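Local coordinates for protein putative glycoside hydrolase (Parabacteroides distasonis ATCC 8503, PDB 3GYC) that probably hydrolyses glycosidic bonds in carbohydrates, as a putative glycoside hydrolase of the cellulase-like family with a TIM-barrel fold, at residues A[58-63]-A[134-139]; A[74-79]-A[115-120]; A[80-85]-A[350-355]; A[209-214]-A[230-235]. All blocks are in the same frame, centred on the assembly; numbering follows the deposited sequence.

Contact 1: A[58-63]-A[134-139]; sequences AYPHLI and ADCWLT
Pro60 lays its ring across one face of the Trp137 indole. Its CG stands 3.9 Å from the centroid of the six-membered ring and 27° off the ring normal, a CH-pi contact displaced toward the rim, with CZ2 of Trp137 as near as 3.6 Å to Pro60 CG. The indole is brought there by a first torsion that sets CG of Trp137 anti to its carbonyl carbon (chi1 -79°), swinging the flat group out beside the backbone N. Ala58 CB approaches the same ring obliquely, 4.2 Å from CZ3 of Trp137. One residue earlier in the helix, the thiol takes the other course: with SG anti to the Cys136 backbone N (chi1 160°), SG points to the start of helix 60-65, 3.6 Å from Pro60 CB and 3.5 Å from Pro60 O. Helix 130-146 is thereby packed against the end of strand 53-57 and the first turn of the short helix after it, where Tyr59 is the N-cap residue. The polar edges are served by a neighbouring loop: Trp137 NE1 bonds Tyr116 OH, and His61 NE2 bonds the Arg117 carbonyl. Across the two segments the chemistry is mostly apolar, van der Waals contacts and a CH-pi contact, which implies a buried joint held by shape and dispersion.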
# COMPACT_ATOMS: atom_id res chain seq x y z
N ALA A 58 -8.64 -4.93 4.33
CA ALA A 58 -10.00 -5.53 4.32
C ALA A 58 -10.22 -6.47 5.54
O ALA A 58 -11.34 -6.96 5.72
CB ALA A 58 -10.20 -6.32 3.04
N TYR A 59 -9.15 -6.74 6.31
CA TYR A 59 -9.21 -7.67 7.48
C TYR A 59 -9.95 -8.96 7.09
O TYR A 59 -10.89 -9.39 7.79
CB TYR A 59 -9.94 -7.02 8.63
CG TYR A 59 -9.36 -5.75 9.23
CD1 TYR A 59 -9.60 -4.51 8.67
CD2 TYR A 59 -8.63 -5.79 10.43
CE1 TYR A 59 -9.11 -3.34 9.26
CE2 TYR A 59 -8.12 -4.64 11.01
CZ TYR A 59 -8.37 -3.41 10.44
OH TYR A 59 -7.89 -2.25 11.03
N PRO A 60 -9.53 -9.61 5.99
CA PRO A 60 -10.23 -10.82 5.47
C PRO A 60 -10.26 -11.96 6.46
O PRO A 60 -11.25 -12.69 6.57
CB PRO A 60 -9.38 -11.23 4.27
CG PRO A 60 -8.01 -10.69 4.56
CD PRO A 60 -8.15 -9.50 5.50
N HIS A 61 -9.16 -12.13 7.18
CA HIS A 61 -9.05 -13.14 8.22
C HIS A 61 -10.11 -13.00 9.33
O HIS A 61 -10.67 -14.01 9.80
CB HIS A 61 -7.62 -13.17 8.78
CG HIS A 61 -7.17 -11.91 9.44
ND1 HIS A 61 -7.12 -10.69 8.79
CD2 HIS A 61 -6.66 -11.70 10.68
CE1 HIS A 61 -6.65 -9.78 9.62
NE2 HIS A 61 -6.35 -10.36 10.77
N LEU A 62 -10.41 -11.78 9.72
CA LEU A 62 -11.42 -11.50 10.73
C LEU A 62 -12.82 -11.68 10.14
O LEU A 62 -13.69 -12.30 10.77
CB LEU A 62 -11.23 -10.10 11.32
CG LEU A 62 -9.88 -9.82 12.00
CD1 LEU A 62 -9.90 -8.47 12.70
CD2 LEU A 62 -9.47 -10.97 12.97
N ILE A 63 -13.04 -11.17 8.92
CA ILE A 63 -14.35 -11.31 8.30
C ILE A 63 -14.68 -12.79 8.07
O ILE A 63 -15.83 -13.18 8.26
CB ILE A 63 -14.48 -10.53 6.97
CG1 ILE A 63 -14.53 -9.03 7.26
CG2 ILE A 63 -15.72 -11.03 6.20
CD1 ILE A 63 -14.62 -8.13 6.04
N ALA A 134 -6.74 -18.28 0.18
CA ALA A 134 -7.65 -17.93 -0.88
C ALA A 134 -9.08 -18.10 -0.42
O ALA A 134 -9.93 -17.24 -0.69
CB ALA A 134 -7.39 -18.78 -2.12
N ASP A 135 -9.37 -19.17 0.32
CA ASP A 135 -10.75 -19.37 0.78
C ASP A 135 -11.19 -18.18 1.63
O ASP A 135 -12.34 -17.74 1.59
CB ASP A 135 -10.91 -20.68 1.57
CG ASP A 135 -11.07 -21.90 0.68
OD1 ASP A 135 -11.14 -21.78 -0.56
OD2 ASP A 135 -11.16 -23.02 1.25
N CYS A 136 -10.26 -17.66 2.39
CA CYS A 136 -10.52 -16.52 3.23
C CYS A 136 -10.85 -15.24 2.41
O CYS A 136 -11.80 -14.53 2.70
CB CYS A 136 -9.33 -16.38 4.13
SG CYS A 136 -9.20 -14.82 4.79
N TRP A 137 -10.08 -14.98 1.37
CA TRP A 137 -10.39 -13.85 0.49
C TRP A 137 -11.68 -14.06 -0.32
O TRP A 137 -12.39 -13.10 -0.57
CB TRP A 137 -9.22 -13.56 -0.43
CG TRP A 137 -8.16 -12.79 0.26
CD1 TRP A 137 -7.05 -13.27 0.88
CD2 TRP A 137 -8.11 -11.36 0.38
NE1 TRP A 137 -6.31 -12.22 1.36
CE2 TRP A 137 -6.95 -11.04 1.09
CE3 TRP A 137 -8.97 -10.34 -0.02
CZ2 TRP A 137 -6.61 -9.74 1.41
CZ3 TRP A 137 -8.63 -9.04 0.28
CH2 TRP A 137 -7.45 -8.75 0.98
N LEU A 138 -11.96 -15.30 -0.74
CA LEU A 138 -13.20 -15.59 -1.43
C LEU A 138 -14.39 -15.22 -0.51
O LEU A 138 -15.40 -14.68 -0.97
CB LEU A 138 -13.26 -17.06 -1.91
CG LEU A 138 -12.34 -17.37 -3.10
CD1 LEU A 138 -12.21 -18.85 -3.36
CD2 LEU A 138 -12.78 -16.62 -4.37
N THR A 139 -14.26 -15.47 0.78
CA THR A 139 -15.32 -15.10 1.72
C THR A 139 -15.51 -13.58 1.82
O THR A 139 -16.62 -13.09 1.72
CB THR A 139 -15.05 -15.75 3.08
OG1 THR A 139 -15.10 -17.15 2.88
CG2 THR A 139 -16.06 -15.36 4.11

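Contact 2: A[74-79]-A[115-120]; sequences KEVWNQ and WYRLDV. With EDO (1,2-ethanediol), chain F.
Lys74 and Arg117 join two loops of the TIM barrel: segment 115-120 comes after barrel strand 109-113, whereas segment 74-79 leaves the small two-stranded antiparallel sheet formed by 71-73 and 88-90. Two hydrogen bonds carry the polar part. Lys74 N donates to Leu118 O at 2.9 Å, and Arg117 NH1 donates to Lys74 O at 2.8 Å, almost straight (173°) and exactly in the guanidinium plane. The arginine chain, bent at chi2 and chi3, curls back to make this bond, while its NE forms a salt bridge with Glu28. A lysine in its place has no flat guanidinium to reach both Lys74 O and Glu28, and would probably leave one of them without its mate. Apolar contacts are sparser: Val76 CG2 covers one face of the guanidinium, 3.4 Å from Arg117 NH1, and Lys74 CG packs 4.1 Å from Val120 CG1. The lysine's charged end turns to Glu122 in a salt bridge. A 1,2-ethanediol, probably from the crystallisation liquor, lies beside the arginine. Its O1 donates to Trp115 O at 2.7 Å, whereas O2 accepts from two donors, Leu118 N at 2.7 Å and, less straight at 139°, Arg117 NH1 at 2.9 Å.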
# COMPACT_ATOMS: atom_id res chain seq x y z
N LYS A 74 -4.02 -6.32 19.07
CA LYS A 74 -2.78 -5.93 19.76
C LYS A 74 -2.07 -4.95 18.87
O LYS A 74 -2.11 -5.10 17.67
CB LYS A 74 -1.89 -7.13 20.01
CG LYS A 74 -2.57 -8.19 20.83
CD LYS A 74 -1.66 -9.37 21.22
CE LYS A 74 -1.45 -10.35 20.11
NZ LYS A 74 -0.84 -11.60 20.68
N GLU A 75 -1.40 -3.95 19.43
CA GLU A 75 -0.75 -2.95 18.57
C GLU A 75 0.50 -3.50 17.87
O GLU A 75 1.18 -4.42 18.37
CB GLU A 75 -0.42 -1.64 19.36
CG GLU A 75 0.74 -1.72 20.39
CD GLU A 75 0.38 -2.37 21.73
OE1 GLU A 75 -0.76 -2.87 21.93
OE2 GLU A 75 1.27 -2.35 22.62
N VAL A 76 0.76 -2.97 16.68
CA VAL A 76 1.97 -3.30 15.93
C VAL A 76 3.14 -2.46 16.47
O VAL A 76 4.28 -2.93 16.56
CB VAL A 76 1.81 -2.99 14.43
CG1 VAL A 76 2.93 -3.68 13.66
CG2 VAL A 76 0.45 -3.45 13.90
N TRP A 77 2.83 -1.23 16.87
CA TRP A 77 3.85 -0.25 17.33
C TRP A 77 3.19 0.84 18.14
O TRP A 77 1.97 1.01 18.12
CB TRP A 77 4.50 0.44 16.12
CG TRP A 77 3.53 0.78 15.03
CD1 TRP A 77 2.42 1.57 15.11
CD2 TRP A 77 3.60 0.34 13.67
NE1 TRP A 77 1.79 1.63 13.89
CE2 TRP A 77 2.47 0.86 12.99
CE3 TRP A 77 4.48 -0.48 12.97
CZ2 TRP A 77 2.22 0.60 11.63
CZ3 TRP A 77 4.23 -0.72 11.63
CH2 TRP A 77 3.11 -0.19 10.97
N ASN A 78 3.99 1.59 18.86
CA ASN A 78 3.49 2.78 19.50
C ASN A 78 4.26 4.01 18.98
O ASN A 78 4.00 5.13 19.38
CB ASN A 78 3.48 2.65 21.02
CG ASN A 78 4.86 2.56 21.63
OD1 ASN A 78 5.87 2.91 21.03
ND2 ASN A 78 4.90 2.13 22.87
N GLN A 79 5.21 3.79 18.08
CA GLN A 79 6.02 4.88 17.55
C GLN A 79 5.49 5.52 16.27
O GLN A 79 5.91 6.62 15.92
CB GLN A 79 7.44 4.35 17.30
CG GLN A 79 8.08 3.97 18.57
CD GLN A 79 8.31 5.19 19.41
OE1 GLN A 79 8.93 6.15 18.96
NE2 GLN A 79 7.87 5.15 20.65
N TRP A 115 -2.65 -6.36 6.20
CA TRP A 115 -1.50 -6.44 7.07
C TRP A 115 -1.73 -7.55 8.13
O TRP A 115 -0.91 -7.74 9.02
CB TRP A 115 -1.24 -5.09 7.75
CG TRP A 115 -0.71 -4.04 6.86
CD1 TRP A 115 0.55 -3.52 6.86
CD2 TRP A 115 -1.45 -3.30 5.84
NE1 TRP A 115 0.63 -2.49 5.92
CE2 TRP A 115 -0.56 -2.37 5.27
CE3 TRP A 115 -2.76 -3.36 5.35
CZ2 TRP A 115 -0.94 -1.50 4.22
CZ3 TRP A 115 -3.14 -2.50 4.35
CH2 TRP A 115 -2.21 -1.59 3.77
N TYR A 116 -2.86 -8.27 8.01
CA TYR A 116 -3.20 -9.38 8.91
C TYR A 116 -2.98 -9.02 10.39
O TYR A 116 -2.17 -9.64 11.11
CB TYR A 116 -2.42 -10.62 8.46
CG TYR A 116 -2.84 -11.02 7.09
CD1 TYR A 116 -3.98 -11.82 6.90
CD2 TYR A 116 -2.12 -10.63 5.97
CE1 TYR A 116 -4.41 -12.18 5.63
CE2 TYR A 116 -2.54 -10.97 4.69
CZ TYR A 116 -3.69 -11.75 4.53
OH TYR A 116 -4.14 -12.11 3.28
N ARG A 117 -3.70 -7.99 10.82
CA ARG A 117 -3.61 -7.45 12.16
C ARG A 117 -3.84 -8.56 13.15
O ARG A 117 -4.74 -9.37 12.96
CB ARG A 117 -4.60 -6.32 12.35
CG ARG A 117 -4.27 -5.09 11.51
CD ARG A 117 -3.14 -4.24 12.14
NE ARG A 117 -3.66 -3.51 13.30
CZ ARG A 117 -3.38 -3.78 14.58
NH1 ARG A 117 -2.54 -4.76 14.92
NH2 ARG A 117 -3.94 -3.06 15.52
N LEU A 118 -2.99 -8.62 14.15
CA LEU A 118 -3.11 -9.66 15.18
C LEU A 118 -4.15 -9.32 16.23
O LEU A 118 -4.01 -8.34 16.98
CB LEU A 118 -1.80 -9.92 15.90
CG LEU A 118 -0.65 -10.52 15.10
CD1 LEU A 118 0.61 -10.54 15.97
CD2 LEU A 118 -1.00 -11.92 14.56
N ASP A 119 -5.19 -10.15 16.28
CA ASP A 119 -6.18 -10.05 17.33
C ASP A 119 -5.61 -10.89 18.48
O ASP A 119 -4.66 -11.64 18.29
CB ASP A 119 -7.53 -10.60 16.91
CG ASP A 119 -7.48 -12.12 16.61
OD1 ASP A 119 -6.78 -12.51 15.63
OD2 ASP A 119 -8.10 -12.91 17.38
N VAL A 120 -6.22 -10.81 19.65
CA VAL A 120 -5.69 -11.54 20.80
C VAL A 120 -5.65 -13.08 20.58
O VAL A 120 -4.84 -13.77 21.17
CB VAL A 120 -6.41 -11.13 22.09
CG1 VAL A 120 -6.09 -9.64 22.37
CG2 VAL A 120 -7.92 -11.35 21.97
C1 EDO F . 0.34 -7.40 11.89
O1 EDO F . -0.41 -6.32 11.28
C2 EDO F . 0.42 -7.29 13.43
O2 EDO F . -0.85 -6.95 14.05

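Contact 3: A[80-85]-A[350-355]; sequences QDWGSP and GPQFAG. With EDO (1,2-ethanediol), chain D; EDO (1,2-ethanediol), chain C.
Phe353 sets its outer carbons over one face of the Trp82 indole. CZ of Phe353 lies 3.5 Å from Trp82 NE1, offset toward the rim, and the centroid of the five-membered ring is 5.0 Å from that of the phenyl. With planes at 58° the pair is oblique, neither stacked nor T-shaped. The phenyl has Gln352 CG over one face, Trp82 CD1 close to its plane at the edge, and Asp81 CB approaching obliquely, 3.9 Å from Phe353 CE1. Trp82 NE1 is satisfied by Asn347 O. Beside the rings, the Gln352 amide supplies the direct hydrogen bond between the segments: NE2 donates to Asp81 O at 2.9 Å and 162°. The acceptor lies in the amide plane, whereas the donor is tilted from the carbonyl plane. A first torsion of 77°, which wedges CG of Gln352 between its backbone N and carbonyl carbon, followed by a bend at chi2, turns the amide toward Asp81. Its OE1 accepts from Tyr36 OH, which fixes the rotation of the group. With an alanine here, Asp81 O and Tyr36 OH would probably both lose this partner, and a gap would open against the phenyl face. A water donates to Asp81 OD2 at 2.6 Å and to Gln352 O at 2.8 Å, a second bridge, and one 1,2-ethanediol bonds Asp81 OD1. Gly350 to Phe353 form a type I beta turn. Two loops of the TIM barrel, the one after strand 71-73 and the one after the eighth barrel strand 340-343, thus meet through an oblique aromatic pair and a side-chain amide bond to a carbonyl.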
# COMPACT_ATOMS: atom_id res chain seq x y z
N GLN A 80 4.55 4.86 15.60
CA GLN A 80 3.98 5.41 14.34
C GLN A 80 2.52 5.80 14.48
O GLN A 80 1.83 5.30 15.38
CB GLN A 80 4.11 4.41 13.20
CG GLN A 80 5.44 3.80 13.05
CD GLN A 80 6.55 4.82 12.83
OE1 GLN A 80 6.31 5.89 12.31
NE2 GLN A 80 7.76 4.48 13.26
N ASP A 81 2.03 6.63 13.54
CA ASP A 81 0.63 7.10 13.57
C ASP A 81 -0.35 6.40 12.58
O ASP A 81 -1.44 6.91 12.31
CB ASP A 81 0.56 8.65 13.42
CG ASP A 81 1.01 9.40 14.71
OD1 ASP A 81 1.06 8.77 15.82
OD2 ASP A 81 1.32 10.62 14.61
N TRP A 82 0.06 5.26 12.03
CA TRP A 82 -0.85 4.43 11.26
C TRP A 82 -1.49 3.51 12.29
O TRP A 82 -0.82 2.95 13.16
CB TRP A 82 -0.16 3.59 10.22
CG TRP A 82 0.50 4.37 9.20
CD1 TRP A 82 -0.09 5.12 8.22
CD2 TRP A 82 1.91 4.52 9.04
NE1 TRP A 82 0.89 5.72 7.45
CE2 TRP A 82 2.12 5.37 7.94
CE3 TRP A 82 3.04 4.00 9.71
CZ2 TRP A 82 3.38 5.69 7.47
CZ3 TRP A 82 4.30 4.35 9.25
CH2 TRP A 82 4.46 5.18 8.14
N GLY A 83 -2.79 3.36 12.19
CA GLY A 83 -3.48 2.47 13.11
C GLY A 83 -3.38 2.82 14.59
O GLY A 83 -3.24 3.97 14.97
N SER A 84 -3.37 1.79 15.43
CA SER A 84 -3.47 1.95 16.88
C SER A 84 -2.16 1.84 17.64
O SER A 84 -1.43 0.86 17.46
CB SER A 84 -4.44 0.84 17.43
OG SER A 84 -5.69 0.86 16.79
N PRO A 85 -1.88 2.78 18.56
CA PRO A 85 -0.66 2.76 19.34
C PRO A 85 -0.79 1.91 20.60
O PRO A 85 0.13 1.90 21.40
CB PRO A 85 -0.48 4.23 19.76
CG PRO A 85 -1.92 4.70 19.97
CD PRO A 85 -2.66 4.01 18.82
N GLY A 350 -3.06 11.15 4.65
CA GLY A 350 -4.26 10.96 5.45
C GLY A 350 -4.38 12.00 6.55
O GLY A 350 -3.40 12.66 6.90
N PRO A 351 -5.57 12.09 7.17
CA PRO A 351 -5.86 13.16 8.10
C PRO A 351 -5.08 13.16 9.43
O PRO A 351 -4.97 14.22 10.06
CB PRO A 351 -7.38 13.06 8.27
CG PRO A 351 -7.74 11.72 7.86
CD PRO A 351 -6.78 11.31 6.82
N GLN A 352 -4.44 12.06 9.82
CA GLN A 352 -3.62 12.07 11.02
C GLN A 352 -2.19 12.63 10.81
O GLN A 352 -1.44 12.72 11.76
CB GLN A 352 -3.53 10.68 11.66
CG GLN A 352 -2.59 9.62 11.00
CD GLN A 352 -3.15 8.86 9.82
OE1 GLN A 352 -3.80 9.42 8.90
NE2 GLN A 352 -2.88 7.55 9.82
N PHE A 353 -1.81 12.95 9.57
CA PHE A 353 -0.50 13.53 9.27
C PHE A 353 -0.83 14.96 8.84
O PHE A 353 -0.86 15.27 7.65
CB PHE A 353 0.23 12.73 8.18
CG PHE A 353 0.48 11.32 8.56
CD1 PHE A 353 1.47 11.01 9.50
CD2 PHE A 353 -0.28 10.27 8.01
CE1 PHE A 353 1.72 9.70 9.86
CE2 PHE A 353 -0.05 8.96 8.37
CZ PHE A 353 0.95 8.67 9.31
N ALA A 354 -1.14 15.80 9.84
CA ALA A 354 -1.58 17.15 9.60
C ALA A 354 -0.61 17.93 8.71
O ALA A 354 -1.03 18.69 7.80
CB ALA A 354 -1.80 17.90 10.95
N GLY A 355 0.68 17.67 8.91
CA GLY A 355 1.74 18.34 8.18
C GLY A 355 1.76 18.04 6.69
O GLY A 355 2.25 18.86 5.89
C1 EDO D . -2.03 9.08 19.02
O1 EDO D . -2.69 9.76 17.94
C2 EDO D . -0.92 8.23 18.48
O2 EDO D . -1.26 7.51 17.29
C1 EDO C . -1.08 14.97 14.25
O1 EDO C . -0.69 16.00 15.23
C2 EDO C . -2.06 13.91 14.74
O2 EDO C . -1.47 12.61 14.95
O HOH W 1 1.22 12.33 12.59

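Contact 4: A[209-214]-A[230-235]; sequences LYSFDH and LYEHHI
Two histidines and a glutamate are placed by their torsions against Ser211, Phe212 and His214. Glu232 has CG anti to its backbone N (chi1 -155°) and bends at chi2, bringing OE1 to 3.3 Å from Ser211 CB. In His233 a like first torsion (chi1 -150°) carries the ring to the opposing backbone, where NE2 donates to His214 O at 2.7 Å. That acceptor lies in the imidazole plane, but the donor stands above the carbonyl plane and the bond is bent to 131°; Phe212 O sits 3.6 Å above the same ring, over its centre. His234 donates through NE2 to Glu232 OE1 at 2.8 Å, on the syn side but out of the carboxylate plane. Its ND1 is bonded to Glu161, and Glu232 OE2 to Thr304 OG1, so carboxylate and imidazole are each held at two points. The backbones run roughly alongside, bridged once at Phe212 and His233: Phe212 N donates to Glu232 O at 3.2 Å and His234 N to Phe212 O at 3.0 Å. A water extends the link from Tyr210 O to Glu232 N. At the start, Leu209 CD1 packs 3.4 Å from Glu232 CB, and CD2 of Leu209 meets Leu230. Buried Leu230 O has no polar partner. The bridge joins the continuations of edge strands 208-209 and 231-232, consistent with closure of a TIM barrel between strands five and six, with a His-carboxylate hydrogen bond at strand 231-232.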
# COMPACT_ATOMS: atom_id res chain seq x y z
N LEU A 209 -2.88 -9.71 -7.12
CA LEU A 209 -1.44 -9.62 -6.94
C LEU A 209 -1.06 -9.84 -5.48
O LEU A 209 -1.93 -10.06 -4.65
CB LEU A 209 -0.97 -8.21 -7.32
CG LEU A 209 -1.33 -7.10 -6.31
CD1 LEU A 209 -0.28 -6.01 -6.33
CD2 LEU A 209 -2.76 -6.59 -6.57
N TYR A 210 0.25 -9.78 -5.20
CA TYR A 210 0.80 -9.66 -3.87
C TYR A 210 1.75 -8.46 -3.98
O TYR A 210 2.43 -8.32 -5.01
CB TYR A 210 1.59 -10.87 -3.43
CG TYR A 210 0.82 -12.10 -2.97
CD1 TYR A 210 0.10 -12.87 -3.86
CD2 TYR A 210 0.92 -12.54 -1.65
CE1 TYR A 210 -0.54 -14.05 -3.44
CE2 TYR A 210 0.29 -13.70 -1.23
CZ TYR A 210 -0.43 -14.46 -2.12
OH TYR A 210 -1.06 -15.59 -1.70
N SER A 211 1.79 -7.59 -2.97
CA SER A 211 2.63 -6.40 -3.02
C SER A 211 3.99 -6.64 -2.37
O SER A 211 4.10 -7.37 -1.39
CB SER A 211 1.95 -5.18 -2.39
OG SER A 211 1.65 -5.36 -1.02
N PHE A 212 5.01 -6.01 -2.94
CA PHE A 212 6.38 -6.18 -2.54
C PHE A 212 7.14 -4.88 -2.23
O PHE A 212 6.80 -3.80 -2.73
CB PHE A 212 7.13 -6.88 -3.67
CG PHE A 212 6.47 -8.14 -4.19
CD1 PHE A 212 5.91 -9.08 -3.35
CD2 PHE A 212 6.51 -8.42 -5.56
CE1 PHE A 212 5.34 -10.22 -3.83
CE2 PHE A 212 5.96 -9.58 -6.06
CZ PHE A 212 5.37 -10.48 -5.19
N ASP A 213 8.16 -4.99 -1.36
CA ASP A 213 9.06 -3.88 -1.06
C ASP A 213 10.55 -4.22 -1.35
O ASP A 213 11.41 -3.35 -1.19
CB ASP A 213 8.92 -3.41 0.39
CG ASP A 213 9.27 -4.52 1.41
OD1 ASP A 213 9.42 -5.71 1.03
OD2 ASP A 213 9.39 -4.20 2.62
N HIS A 214 10.84 -5.45 -1.78
CA HIS A 214 12.22 -5.84 -2.09
C HIS A 214 12.79 -4.88 -3.15
O HIS A 214 12.16 -4.65 -4.21
CB HIS A 214 12.25 -7.27 -2.60
CG HIS A 214 13.61 -7.86 -2.55
ND1 HIS A 214 14.49 -7.79 -3.61
CD2 HIS A 214 14.26 -8.51 -1.56
CE1 HIS A 214 15.62 -8.38 -3.27
NE2 HIS A 214 15.51 -8.82 -2.04
N LEU A 230 -0.77 -7.16 -11.84
CA LEU A 230 -0.14 -5.85 -11.68
C LEU A 230 0.95 -5.94 -10.61
O LEU A 230 1.03 -6.92 -9.88
CB LEU A 230 -1.16 -4.79 -11.26
CG LEU A 230 -1.95 -4.99 -9.98
CD1 LEU A 230 -2.09 -3.70 -9.14
CD2 LEU A 230 -3.33 -5.61 -10.26
N TYR A 231 1.78 -4.92 -10.51
CA TYR A 231 2.77 -4.91 -9.47
C TYR A 231 2.46 -3.68 -8.60
O TYR A 231 2.21 -2.58 -9.12
CB TYR A 231 4.24 -4.80 -9.98
CG TYR A 231 4.68 -5.73 -11.08
CD1 TYR A 231 4.12 -7.00 -11.24
CD2 TYR A 231 5.73 -5.37 -11.93
CE1 TYR A 231 4.56 -7.84 -12.27
CE2 TYR A 231 6.19 -6.21 -12.92
CZ TYR A 231 5.61 -7.45 -13.07
OH TYR A 231 6.05 -8.25 -14.07
N GLU A 232 2.43 -3.90 -7.28
CA GLU A 232 2.25 -2.81 -6.32
C GLU A 232 3.59 -2.79 -5.60
O GLU A 232 3.85 -3.64 -4.79
CB GLU A 232 1.06 -3.07 -5.39
CG GLU A 232 0.41 -1.78 -4.78
CD GLU A 232 0.98 -1.31 -3.44
OE1 GLU A 232 0.89 -2.08 -2.46
OE2 GLU A 232 1.43 -0.15 -3.33
N HIS A 233 4.47 -1.84 -5.95
CA HIS A 233 5.81 -1.84 -5.42
C HIS A 233 6.06 -0.62 -4.57
O HIS A 233 5.71 0.50 -4.95
CB HIS A 233 6.86 -1.96 -6.53
CG HIS A 233 8.10 -2.65 -6.06
ND1 HIS A 233 8.24 -4.01 -6.13
CD2 HIS A 233 9.18 -2.18 -5.40
CE1 HIS A 233 9.39 -4.35 -5.58
NE2 HIS A 233 9.98 -3.26 -5.12
N HIS A 234 6.62 -0.84 -3.39
CA HIS A 234 6.85 0.25 -2.44
C HIS A 234 8.27 0.77 -2.64
O HIS A 234 9.21 -0.00 -2.68
CB HIS A 234 6.60 -0.23 -1.01
CG HIS A 234 5.23 -0.81 -0.80
ND1 HIS A 234 4.87 -1.49 0.34
CD2 HIS A 234 4.13 -0.82 -1.61
CE1 HIS A 234 3.59 -1.84 0.26
NE2 HIS A 234 3.13 -1.49 -0.93
N ILE A 235 8.39 2.09 -2.81
CA ILE A 235 9.67 2.73 -3.17
C ILE A 235 9.92 3.97 -2.35
O ILE A 235 9.18 4.94 -2.46
CB ILE A 235 9.69 3.16 -4.66
CG1 ILE A 235 9.60 1.95 -5.57
CG2 ILE A 235 11.00 3.91 -5.04
CD1 ILE A 235 9.44 2.31 -7.06
O HOH W 2 3.90 -6.38 -6.84
O HOH W 3 11.47 -1.37 -2.97

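In the fold
All four contacts belong to one TIM-barrel domain. Contacts 1 and 2 touch, with centres about 18 Å apart, and share the region following strands 53-57 and 109-113; the segments of contact 2 fall between those of contact 1 along the chain. Contacts 2 and 3, centres about 15 Å apart, use consecutive stretches of the loop between strands 71-73 and 88-90, linked by Trp77 NE1 to Trp82 O. Contact 3 reaches far along the chain to 350-355, so it spans contact 4, whose centre lies about 8 Å from the centre of the chain and which joins the continuations of strands 208-209 and 231-232. Contact 3 alone ties an early loop to a late one.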